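Local coordinates for Bse634I restriction endonuclease (Geobacillus stearothermophilus, PDB 1KNV), which cleaves double-stranded DNA at a specific recognition sequence as a restriction endonuclease, probably with the help of divalent metal ions, at residues H36-D48 with I274-M286. Numbering follows the deposited sequence.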
# COMPACT_ATOMS: atom_id res chain seq x y z
N HIS B 36 15.56 -4.50 -53.60
CA HIS B 36 16.99 -4.45 -53.32
C HIS B 36 17.44 -3.65 -52.11
O HIS B 36 18.64 -3.55 -51.84
CB HIS B 36 17.74 -3.96 -54.56
CG HIS B 36 17.63 -4.88 -55.74
ND1 HIS B 36 16.49 -4.97 -56.51
CD2 HIS B 36 18.51 -5.76 -56.27
CE1 HIS B 36 16.67 -5.87 -57.46
NE2 HIS B 36 17.89 -6.36 -57.34
N GLN B 37 16.51 -3.08 -51.36
CA GLN B 37 16.89 -2.32 -50.18
C GLN B 37 15.71 -2.15 -49.24
O GLN B 37 14.56 -2.38 -49.61
CB GLN B 37 17.37 -0.93 -50.59
CG GLN B 37 16.26 -0.04 -51.12
CD GLN B 37 16.64 1.43 -51.15
OE1 GLN B 37 17.56 1.82 -51.86
NE2 GLN B 37 15.92 2.25 -50.38
N THR B 38 16.01 -1.76 -48.00
CA THR B 38 14.96 -1.52 -47.03
C THR B 38 14.79 -0.01 -46.99
O THR B 38 15.70 0.74 -47.33
CB THR B 38 15.32 -2.03 -45.62
OG1 THR B 38 16.65 -1.62 -45.27
CG2 THR B 38 15.21 -3.56 -45.56
N PRO B 39 13.60 0.46 -46.60
CA PRO B 39 13.30 1.89 -46.52
C PRO B 39 14.36 2.70 -45.77
O PRO B 39 14.84 2.28 -44.71
CB PRO B 39 11.95 1.91 -45.83
CG PRO B 39 11.30 0.64 -46.34
CD PRO B 39 12.43 -0.35 -46.23
N THR B 40 14.73 3.86 -46.30
CA THR B 40 15.73 4.72 -45.66
C THR B 40 15.40 6.20 -45.78
O THR B 40 14.64 6.62 -46.65
CB THR B 40 17.13 4.48 -46.26
OG1 THR B 40 17.09 4.73 -47.68
CG2 THR B 40 17.57 3.05 -46.02
N GLY B 41 15.97 7.01 -44.90
CA GLY B 41 15.72 8.43 -44.94
C GLY B 41 14.40 8.85 -44.33
O GLY B 41 14.07 8.44 -43.21
N SER B 42 13.63 9.67 -45.05
CA SER B 42 12.35 10.17 -44.57
C SER B 42 11.24 9.14 -44.62
O SER B 42 10.92 8.61 -45.69
CB SER B 42 11.90 11.41 -45.35
OG SER B 42 10.66 11.91 -44.87
N ILE B 43 10.64 8.89 -43.46
CA ILE B 43 9.54 7.95 -43.34
C ILE B 43 8.36 8.45 -44.17
O ILE B 43 7.81 7.72 -44.99
CB ILE B 43 9.09 7.81 -41.87
CG1 ILE B 43 10.24 7.27 -41.03
CG2 ILE B 43 7.87 6.91 -41.79
CD1 ILE B 43 9.96 7.24 -39.53
N LYS B 44 8.00 9.72 -43.96
CA LYS B 44 6.90 10.33 -44.70
C LYS B 44 7.17 10.27 -46.20
O LYS B 44 6.25 10.06 -46.99
CB LYS B 44 6.70 11.77 -44.26
CG LYS B 44 5.57 12.47 -44.98
CD LYS B 44 5.40 13.90 -44.49
CE LYS B 44 4.38 14.66 -45.34
NZ LYS B 44 4.17 16.06 -44.85
N GLU B 45 8.43 10.45 -46.60
CA GLU B 45 8.79 10.39 -48.02
C GLU B 45 8.61 8.98 -48.59
O GLU B 45 8.10 8.81 -49.70
CB GLU B 45 10.22 10.89 -48.23
CG GLU B 45 10.36 12.42 -48.39
CD GLU B 45 11.82 12.90 -48.47
OE1 GLU B 45 12.64 12.23 -49.14
OE2 GLU B 45 12.15 13.94 -47.86
N ASN B 46 9.03 7.97 -47.84
CA ASN B 46 8.88 6.58 -48.28
C ASN B 46 7.40 6.22 -48.40
O ASN B 46 7.00 5.46 -49.29
CB ASN B 46 9.56 5.64 -47.30
CG ASN B 46 11.03 5.52 -47.56
OD1 ASN B 46 11.47 4.70 -48.36
ND2 ASN B 46 11.82 6.36 -46.91
N LEU B 47 6.60 6.78 -47.51
CA LEU B 47 5.17 6.50 -47.50
C LEU B 47 4.47 7.18 -48.67
O LEU B 47 3.65 6.56 -49.35
CB LEU B 47 4.54 6.95 -46.18
CG LEU B 47 4.95 6.20 -44.91
CD1 LEU B 47 4.41 6.91 -43.67
CD2 LEU B 47 4.42 4.78 -45.03
N ASP B 48 4.82 8.45 -48.92
CA ASP B 48 4.25 9.21 -50.03
C ASP B 48 4.59 8.50 -51.33
O ASP B 48 3.74 8.37 -52.21
CB ASP B 48 4.78 10.64 -50.07
CG ASP B 48 4.25 11.47 -48.94
OD1 ASP B 48 3.23 11.07 -48.33
OD2 ASP B 48 4.86 12.53 -48.66
N ILE B 274 8.47 10.76 -24.78
CA ILE B 274 7.81 10.87 -26.07
C ILE B 274 8.87 11.09 -27.13
O ILE B 274 9.80 11.87 -26.93
CB ILE B 274 6.77 12.02 -26.04
CG1 ILE B 274 6.18 12.23 -27.43
CG2 ILE B 274 7.41 13.28 -25.50
CD1 ILE B 274 5.33 11.08 -27.89
N PHE B 275 8.74 10.38 -28.24
CA PHE B 275 9.70 10.46 -29.33
C PHE B 275 9.05 11.02 -30.58
O PHE B 275 7.82 10.98 -30.73
CB PHE B 275 10.27 9.08 -29.62
CG PHE B 275 11.04 8.48 -28.47
CD1 PHE B 275 12.35 8.87 -28.21
CD2 PHE B 275 10.44 7.55 -27.62
CE1 PHE B 275 13.06 8.34 -27.13
CE2 PHE B 275 11.13 7.01 -26.54
CZ PHE B 275 12.44 7.41 -26.30
N SER B 276 9.88 11.55 -31.47
CA SER B 276 9.42 12.10 -32.73
C SER B 276 10.13 11.29 -33.80
O SER B 276 11.36 11.28 -33.87
CB SER B 276 9.80 13.57 -32.83
OG SER B 276 9.29 14.15 -34.02
N LEU B 277 9.37 10.59 -34.63
CA LEU B 277 9.97 9.78 -35.67
C LEU B 277 9.81 10.41 -37.05
O LEU B 277 8.72 10.40 -37.62
CB LEU B 277 9.35 8.38 -35.65
CG LEU B 277 9.47 7.62 -34.33
CD1 LEU B 277 8.63 6.36 -34.39
CD2 LEU B 277 10.92 7.29 -34.05
N THR B 278 10.89 10.97 -37.58
CA THR B 278 10.85 11.60 -38.89
C THR B 278 11.59 10.73 -39.88
O THR B 278 11.11 10.44 -40.97
CB THR B 278 11.50 13.00 -38.88
OG1 THR B 278 10.85 13.82 -37.90
CG2 THR B 278 11.36 13.65 -40.24
N SER B 279 12.78 10.29 -39.47
CA SER B 279 13.62 9.46 -40.30
C SER B 279 13.71 8.10 -39.67
O SER B 279 13.35 7.92 -38.52
CB SER B 279 15.03 10.04 -40.38
OG SER B 279 15.67 10.04 -39.11
N PHE B 280 14.21 7.13 -40.43
CA PHE B 280 14.38 5.80 -39.90
C PHE B 280 15.44 5.80 -38.82
O PHE B 280 15.44 4.95 -37.93
CB PHE B 280 14.74 4.84 -41.01
CG PHE B 280 13.60 4.54 -41.89
CD1 PHE B 280 13.21 5.45 -42.86
CD2 PHE B 280 12.84 3.39 -41.69
CE1 PHE B 280 12.07 5.24 -43.61
CE2 PHE B 280 11.70 3.16 -42.43
CZ PHE B 280 11.31 4.09 -43.40
N GLU B 281 16.35 6.76 -38.89
CA GLU B 281 17.38 6.83 -37.88
C GLU B 281 16.74 7.20 -36.54
O GLU B 281 17.24 6.81 -35.48
CB GLU B 281 18.44 7.86 -38.26
CG GLU B 281 19.48 8.07 -37.18
CD GLU B 281 20.59 9.00 -37.62
OE1 GLU B 281 20.28 10.04 -38.24
OE2 GLU B 281 21.77 8.70 -37.33
N ASP B 282 15.63 7.95 -36.59
CA ASP B 282 14.94 8.36 -35.37
C ASP B 282 14.37 7.15 -34.62
O ASP B 282 14.10 7.23 -33.42
CB ASP B 282 13.79 9.33 -35.67
CG ASP B 282 14.27 10.70 -36.09
OD1 ASP B 282 15.40 11.08 -35.72
OD2 ASP B 282 13.49 11.39 -36.78
N ILE B 283 14.17 6.05 -35.34
CA ILE B 283 13.65 4.82 -34.76
C ILE B 283 14.77 4.20 -33.93
O ILE B 283 14.54 3.76 -32.81
CB ILE B 283 13.22 3.82 -35.86
CG1 ILE B 283 12.06 4.40 -36.68
CG2 ILE B 283 12.83 2.50 -35.23
CD1 ILE B 283 11.63 3.53 -37.86
N ASP B 284 15.97 4.16 -34.51
CA ASP B 284 17.14 3.60 -33.83
C ASP B 284 17.46 4.42 -32.58
O ASP B 284 17.80 3.87 -31.53
CB ASP B 284 18.38 3.63 -34.73
CG ASP B 284 18.27 2.72 -35.92
OD1 ASP B 284 17.36 1.87 -35.96
OD2 ASP B 284 19.13 2.86 -36.82
N LYS B 285 17.39 5.75 -32.70
CA LYS B 285 17.67 6.64 -31.58
C LYS B 285 16.68 6.40 -30.44
O LYS B 285 17.05 6.36 -29.27
CB LYS B 285 17.61 8.10 -32.03
CG LYS B 285 18.72 8.51 -33.00
CD LYS B 285 18.60 10.00 -33.32
CE LYS B 285 19.70 10.49 -34.24
NZ LYS B 285 19.51 11.94 -34.56
N MET B 286 15.41 6.23 -30.79
CA MET B 286 14.38 5.97 -29.79
C MET B 286 14.68 4.68 -29.05
O MET B 286 14.65 4.63 -27.83
CB MET B 286 13.01 5.84 -30.46
CG MET B 286 11.97 5.23 -29.54
SD MET B 286 10.39 5.11 -30.32
CE MET B 286 10.64 3.75 -31.42
O HOH W 1 8.88 11.59 -41.93
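S42 and S279 bring the two backbones together in a single beta bridge, their CA atoms 4.5 Å apart. Two hydrogen bonds close it: F280 N to G41 O at 3.1 Å, and I43 N to T278 O at 3.0 Å, the latter nearly straight (166°). A water accepting from K44 N and donating to T278 O extends the link. Each segment leads into a helix, illustrating how a backbone bridge can join two such segments while each is capped by its own side chains: S42 OG accepts from E45 N, while S279 and D282 form a capping box, S279 OG accepting from D282 N and D282 OD2 from S279 N; the same carboxylate oxygen also takes T278 N, on its anti lone pair.

F280 packs between the segments. With CG beside the backbone N (chi1 -73°), its ring lies against the 39-42 loop and I43; P39 O sits over the centre of one face, and I43 CG1 makes a CH-pi contact on the opposite face, 4.0 Å from the centroid. P39 CB presses on F280 CZ at 3.3 Å. The N46 amide, nearly perpendicular to the ring, brings ND2 to 3.5 Å from F280 CE1 and ties down the loop by donating to T40 O and S42 O. Replacing F280 by an alanine would probably open a gap between P39 and I43, leaving I43 CG1 without its CH-pi partner.

I43 CD1 continues to L277 and I283. L277 lies about 4 Å, side chain to side chain, from L197, a calcium-binding residue of this protein. The contact thus joins helix 43-60 to the link between edge strand 273-276 and helix 281-291, with helix 68-93 touching L47 and I283.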